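Local atomic coordinates of subtilisin-like protein (Prochloron didemni, PDB entry 4H6V), a protein that probably acts as a subtilisin-like serine endopeptidase in patellamide maturation, this chain being the protease domain of the longer PatA protein. Residues R21-D26 with R85-P90; D55-A60 with I99-L104. All coordinates share one frame; numbering follows the deposited sequence.

A protease core illustrates how a parallel sheet can present a predicted catalytic residue at the C-terminal end of an inner strand while the neighbouring 55-60 loop packs against it. Interaction 1 joins strands 21-26 and 85-90, neighbours in the seven-stranded parallel sheet. Interaction 2, its centre about 15 Å from that of interaction 1, joins the loop before helix 62-70 to the start of helix 101-113. The segments alternate along the chain, strand 85-90 being followed, after a connecting loop, by helix 101-113. Asp26, the predicted charge-relay aspartate, probably hydrogen-bonds through OD2 to OG of Ser59, 2.6 Å away, so the loop is held between the Asp26 end of the sheet and the start of helix 101-113.

Interaction 1 of 2, residues R21-D26 with R85-P90; sequences RVAILD and RGLIVP
Arg21 and Arg85 run side by side at the start of two neighbouring parallel strands in the central sheet of the subtilisin fold. Both chains are extended from CG to NE and point the same way, and NE of Arg85 lies over one face of the Arg21 guanidinium, 3.7 Å from its NE, with the two planes turned 39° apart. The like charges have separate partners: NH1 of Arg21 bonds the carbonyl of Ala114, and NH1 of Arg85 bonds OG1 of Thr42 on strand 40-43.

Further along the same face, Ala23 CB meets Leu87 CB at 4.0 Å. Leu25 and Val89 then lie alongside each other, with CD1 of Leu25 only 3.6 Å from CB of Val89. Chi1 of Leu25 (-85°) sets CG beside its own backbone N, and chi2 (58°) then directs the CD1 branch to Val89. Helix 101-113 packs on this face through Ile108 and Ala111. On the reverse face Gly86 has no side chain opposite Val22, whereas Ile88 reaches CD1 to within 3.8 Å of Ile24 CG1; helix 62-70 packs there against Val22 and Ile24.

The backbones are laced by a regular parallel ladder, in which Val22 N bonds Arg85 O and Ile24 N bonds Leu87 O, while Val22 O and Ile24 O receive Leu87 N and Val89 N. Toward Asp26, predicted to belong to the charge relay, the strands spread and the side chains of Asp26 and Pro90 diverge. The last rung is correspondingly weak, Asp26 N standing 3.4 Å from Val89 O.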
loop_
_atom_site.group_PDB
_atom_site.type_symbol
_atom_site.label_atom_id
_atom_site.label_comp_id
_atom_site.label_asym_id
_atom_site.label_seq_id
_atom_site.Cartn_x
_atom_site.Cartn_y
_atom_site.Cartn_z
ATOM N N ARG A 21 -7.305 1.992 11.288
ATOM C CA ARG A 21 -7.943 2.565 10.119
ATOM C C ARG A 21 -7.001 2.605 8.922
ATOM O O ARG A 21 -5.915 3.183 8.998
ATOM C CB ARG A 21 -8.480 3.969 10.421
ATOM C CG ARG A 21 -9.403 4.028 11.623
ATOM C CD ARG A 21 -10.159 5.354 11.672
ATOM N NE ARG A 21 -10.849 5.488 12.955
ATOM C CZ ARG A 21 -11.487 6.580 13.373
ATOM N NH1 ARG A 21 -11.547 7.677 12.615
ATOM N NH2 ARG A 21 -12.067 6.569 14.563
ATOM N N VAL A 22 -7.423 1.963 7.837
ATOM C CA VAL A 22 -6.650 1.887 6.607
ATOM C C VAL A 22 -7.410 2.596 5.481
ATOM O O VAL A 22 -8.536 2.228 5.132
ATOM C CB VAL A 22 -6.357 0.410 6.217
ATOM C CG1 VAL A 22 -5.517 0.337 4.924
ATOM C CG2 VAL A 22 -5.678 -0.312 7.361
ATOM N N ALA A 23 -6.792 3.629 4.916
ATOM C CA ALA A 23 -7.430 4.412 3.876
ATOM C C ALA A 23 -6.983 3.928 2.502
ATOM O O ALA A 23 -5.794 3.668 2.290
ATOM C CB ALA A 23 -7.087 5.899 4.048
ATOM N N ILE A 24 -7.941 3.780 1.590
ATOM C CA ILE A 24 -7.632 3.461 0.196
ATOM C C ILE A 24 -7.848 4.727 -0.614
ATOM O O ILE A 24 -8.974 5.215 -0.729
ATOM C CB ILE A 24 -8.566 2.350 -0.399
ATOM C CG1 ILE A 24 -8.624 1.096 0.487
ATOM C CG2 ILE A 24 -8.156 2.025 -1.850
ATOM C CD1 ILE A 24 -7.311 0.326 0.600
ATOM N N LEU A 25 -6.766 5.257 -1.175
ATOM C CA LEU A 25 -6.856 6.447 -2.013
ATOM C C LEU A 25 -6.718 6.004 -3.465
ATOM O O LEU A 25 -5.655 5.529 -3.886
ATOM C CB LEU A 25 -5.767 7.456 -1.626
ATOM C CG LEU A 25 -6.077 8.422 -0.472
ATOM C CD1 LEU A 25 -6.414 7.715 0.833
ATOM C CD2 LEU A 25 -4.867 9.342 -0.293
ATOM N N ASP A 26 -7.808 6.128 -4.218
ATOM C CA ASP A 26 -7.865 5.551 -5.554
ATOM C C ASP A 26 -9.045 6.077 -6.352
ATOM O O ASP A 26 -9.779 6.961 -5.894
ATOM C CB ASP A 26 -7.955 4.016 -5.456
ATOM C CG ASP A 26 -7.123 3.312 -6.525
ATOM O OD1 ASP A 26 -7.104 3.800 -7.675
ATOM O OD2 ASP A 26 -6.500 2.272 -6.223
ATOM N N ARG A 85 -10.834 -1.166 9.978
ATOM C CA ARG A 85 -11.766 -0.164 9.482
ATOM C C ARG A 85 -11.197 0.422 8.193
ATOM O O ARG A 85 -10.051 0.872 8.170
ATOM C CB ARG A 85 -11.945 0.924 10.539
ATOM C CG ARG A 85 -12.907 2.077 10.206
ATOM C CD ARG A 85 -13.063 2.943 11.471
ATOM N NE ARG A 85 -13.915 4.152 11.424
ATOM C CZ ARG A 85 -14.539 4.647 10.356
ATOM N NH1 ARG A 85 -14.428 4.064 9.175
ATOM N NH2 ARG A 85 -15.278 5.749 10.471
ATOM N N GLY A 86 -11.983 0.387 7.125
ATOM C CA GLY A 86 -11.558 0.943 5.843
ATOM C C GLY A 86 -12.123 2.323 5.586
ATOM O O GLY A 86 -13.297 2.581 5.839
ATOM N N LEU A 87 -11.278 3.212 5.071
ATOM C CA LEU A 87 -11.714 4.536 4.646
ATOM C C LEU A 87 -11.483 4.630 3.147
ATOM O O LEU A 87 -10.339 4.619 2.692
ATOM C CB LEU A 87 -10.905 5.621 5.367
ATOM C CG LEU A 87 -10.969 5.642 6.895
ATOM C CD1 LEU A 87 -9.890 6.561 7.481
ATOM C CD2 LEU A 87 -12.365 6.055 7.366
ATOM N N ILE A 88 -12.566 4.687 2.386
ATOM C CA ILE A 88 -12.466 4.772 0.941
ATOM C C ILE A 88 -12.444 6.253 0.599
ATOM O O ILE A 88 -13.426 6.960 0.836
ATOM C CB ILE A 88 -13.635 4.030 0.235
ATOM C CG1 ILE A 88 -13.700 2.555 0.678
ATOM C CG2 ILE A 88 -13.549 4.172 -1.297
ATOM C CD1 ILE A 88 -12.391 1.776 0.588
ATOM N N VAL A 89 -11.309 6.713 0.077
ATOM C CA VAL A 89 -11.111 8.135 -0.223
ATOM C C VAL A 89 -10.951 8.332 -1.736
ATOM O O VAL A 89 -9.949 7.901 -2.317
ATOM C CB VAL A 89 -9.880 8.710 0.521
ATOM C CG1 VAL A 89 -9.729 10.217 0.242
ATOM C CG2 VAL A 89 -9.967 8.429 2.028
ATOM N N PRO A 90 -11.938 8.982 -2.378
ATOM C CA PRO A 90 -11.817 9.234 -3.814
ATOM C C PRO A 90 -10.782 10.325 -4.067
ATOM O O PRO A 90 -10.764 11.340 -3.361
ATOM C CB PRO A 90 -13.218 9.710 -4.225
ATOM C CG PRO A 90 -13.919 10.113 -2.938
ATOM C CD PRO A 90 -13.048 9.734 -1.761
#

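Interaction 2 of 2, residues D55-A60 with I99-L104; sequences DGFMSA and ITQLDL
A single water is the polar bridge between Phe57 and Ile99: it accepts from Phe57 N at 2.9 Å and donates to Ile99 O at 2.7 Å, linking two backbones that make no direct hydrogen bond. The same carbonyl oxygen also stands at the edge of the Phe57 ring, near its plane and 3.5 Å from CD2.

Around this bridge the contact is apolar. Leu104 crosses Phe57 at about a right angle and sets CD2 over one ring face in a CH-pi contact, 4.0 Å from the centroid and displaced toward CD1. Gln101 approaches obliquely, its CG touching CZ at 3.6 Å, while its amide stands almost perpendicular to the ring and sends OE1 to Asp133 N. Val164 and Pro165 of helix 164-167 also pack on Phe57.

Met58 lies across Ile99: its CG is 3.6 Å from Ile99 CG1, and the bend at chi3 (-68°) folds CE back to the same distance from that atom. The other branch of the isoleucine, CG2, meets Phe57 CB.

Beside this packing, Thr100 N bonds Asp103 OD2 and Asp103 N bonds Thr100 OG1, each at 3.2 Å, fixing the first turn of helix 101-113. The contact thus joins a loop beside the predicted charge-relay site of this subtilisin-type domain to a helix N-terminus capped by the Thr100-Asp103 capping box, with Thr100 at the N-cap.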
loop_
_atom_site.group_PDB
_atom_site.type_symbol
_atom_site.label_atom_id
_atom_site.label_comp_id
_atom_site.label_asym_id
_atom_site.label_seq_id
_atom_site.Cartn_x
_atom_site.Cartn_y
_atom_site.Cartn_z
ATOM N N ASP A 55 1.415 5.138 -16.083
ATOM C CA ASP A 55 1.212 5.698 -14.743
ATOM C C ASP A 55 -0.000 6.632 -14.569
ATOM O O ASP A 55 -0.613 7.088 -15.539
ATOM C CB ASP A 55 2.505 6.365 -14.210
ATOM C CG ASP A 55 2.923 7.615 -14.998
ATOM O OD1 ASP A 55 2.115 8.171 -15.776
ATOM O OD2 ASP A 55 4.083 8.054 -14.823
ATOM N N GLY A 56 -0.330 6.875 -13.304
ATOM C CA GLY A 56 -1.340 7.835 -12.871
ATOM C C GLY A 56 -1.539 7.531 -11.397
ATOM O O GLY A 56 -1.276 6.406 -10.974
ATOM N N PHE A 57 -1.979 8.514 -10.618
ATOM C CA PHE A 57 -2.157 8.311 -9.173
ATOM C C PHE A 57 -3.310 7.361 -8.845
ATOM O O PHE A 57 -3.303 6.719 -7.791
ATOM C CB PHE A 57 -2.309 9.641 -8.429
ATOM C CG PHE A 57 -1.123 10.541 -8.567
ATOM C CD1 PHE A 57 0.133 10.132 -8.133
ATOM C CD2 PHE A 57 -1.258 11.800 -9.136
ATOM C CE1 PHE A 57 1.236 10.970 -8.260
ATOM C CE2 PHE A 57 -0.164 12.642 -9.268
ATOM C CZ PHE A 57 1.086 12.226 -8.833
ATOM N N MET A 58 -4.285 7.268 -9.744
ATOM C CA MET A 58 -5.323 6.234 -9.633
ATOM C C MET A 58 -4.769 4.933 -10.189
ATOM O O MET A 58 -4.189 4.920 -11.273
ATOM C CB MET A 58 -6.578 6.618 -10.424
ATOM C CG MET A 58 -7.381 7.765 -9.849
ATOM S SD MET A 58 -9.028 7.898 -10.611
ATOM C CE MET A 58 -8.620 8.408 -12.289
ATOM N N SER A 59 -4.950 3.838 -9.458
ATOM C CA SER A 59 -4.483 2.525 -9.909
ATOM C C SER A 59 -5.283 1.929 -11.067
ATOM O O SER A 59 -4.801 1.012 -11.727
ATOM C CB SER A 59 -4.473 1.526 -8.746
ATOM O OG SER A 59 -5.786 1.098 -8.424
ATOM N N ALA A 60 -6.491 2.447 -11.297
ATOM C CA ALA A 60 -7.479 1.872 -12.243
ATOM C C ALA A 60 -8.122 0.580 -11.716
ATOM O O ALA A 60 -8.896 -0.072 -12.428
ATOM C CB ALA A 60 -6.875 1.665 -13.664
ATOM N N ILE A 99 -5.737 12.806 -12.801
ATOM C CA ILE A 99 -5.590 13.148 -11.395
ATOM C C ILE A 99 -4.282 13.910 -11.150
ATOM O O ILE A 99 -3.207 13.441 -11.514
ATOM C CB ILE A 99 -5.679 11.885 -10.500
ATOM C CG1 ILE A 99 -7.071 11.237 -10.613
ATOM C CG2 ILE A 99 -5.333 12.210 -9.054
ATOM C CD1 ILE A 99 -8.248 12.211 -10.614
ATOM N N THR A 100 -4.396 15.082 -10.528
ATOM C CA THR A 100 -3.244 15.946 -10.257
ATOM C C THR A 100 -2.643 15.703 -8.867
ATOM O O THR A 100 -3.248 15.043 -8.018
ATOM C CB THR A 100 -3.628 17.439 -10.375
ATOM O OG1 THR A 100 -4.596 17.775 -9.368
ATOM C CG2 THR A 100 -4.199 17.746 -11.750
ATOM N N GLN A 101 -1.452 16.250 -8.633
ATOM C CA GLN A 101 -0.821 16.141 -7.323
ATOM C C GLN A 101 -1.630 16.832 -6.226
ATOM O O GLN A 101 -1.620 16.384 -5.079
ATOM C CB GLN A 101 0.627 16.642 -7.354
ATOM C CG GLN A 101 1.550 15.735 -8.172
ATOM C CD GLN A 101 3.031 16.070 -8.041
ATOM O OE1 GLN A 101 3.495 16.553 -7.006
ATOM N NE2 GLN A 101 3.785 15.787 -9.093
ATOM N N LEU A 102 -2.341 17.905 -6.579
ATOM C CA LEU A 102 -3.218 18.581 -5.619
ATOM C C LEU A 102 -4.440 17.723 -5.283
ATOM O O LEU A 102 -4.876 17.698 -4.128
ATOM C CB LEU A 102 -3.648 19.974 -6.116
ATOM C CG LEU A 102 -4.653 20.760 -5.263
ATOM C CD1 LEU A 102 -4.083 21.098 -3.890
ATOM C CD2 LEU A 102 -5.136 22.033 -5.983
ATOM N N ASP A 103 -4.982 17.027 -6.285
ATOM C CA ASP A 103 -6.057 16.054 -6.058
ATOM C C ASP A 103 -5.581 15.006 -5.037
ATOM O O ASP A 103 -6.284 14.718 -4.062
ATOM C CB ASP A 103 -6.509 15.372 -7.362
ATOM C CG ASP A 103 -7.334 16.292 -8.281
ATOM O OD1 ASP A 103 -8.155 17.094 -7.789
ATOM O OD2 ASP A 103 -7.179 16.186 -9.517
ATOM N N LEU A 104 -4.381 14.462 -5.252
ATOM C CA LEU A 104 -3.811 13.462 -4.346
ATOM C C LEU A 104 -3.516 14.034 -2.958
ATOM O O LEU A 104 -3.832 13.405 -1.943
ATOM C CB LEU A 104 -2.555 12.806 -4.942
ATOM C CG LEU A 104 -1.857 11.728 -4.100
ATOM C CD1 LEU A 104 -2.813 10.575 -3.767
ATOM C CD2 LEU A 104 -0.615 11.195 -4.787
HETATM O O HOH W 1 -2.216 10.998 -12.133
#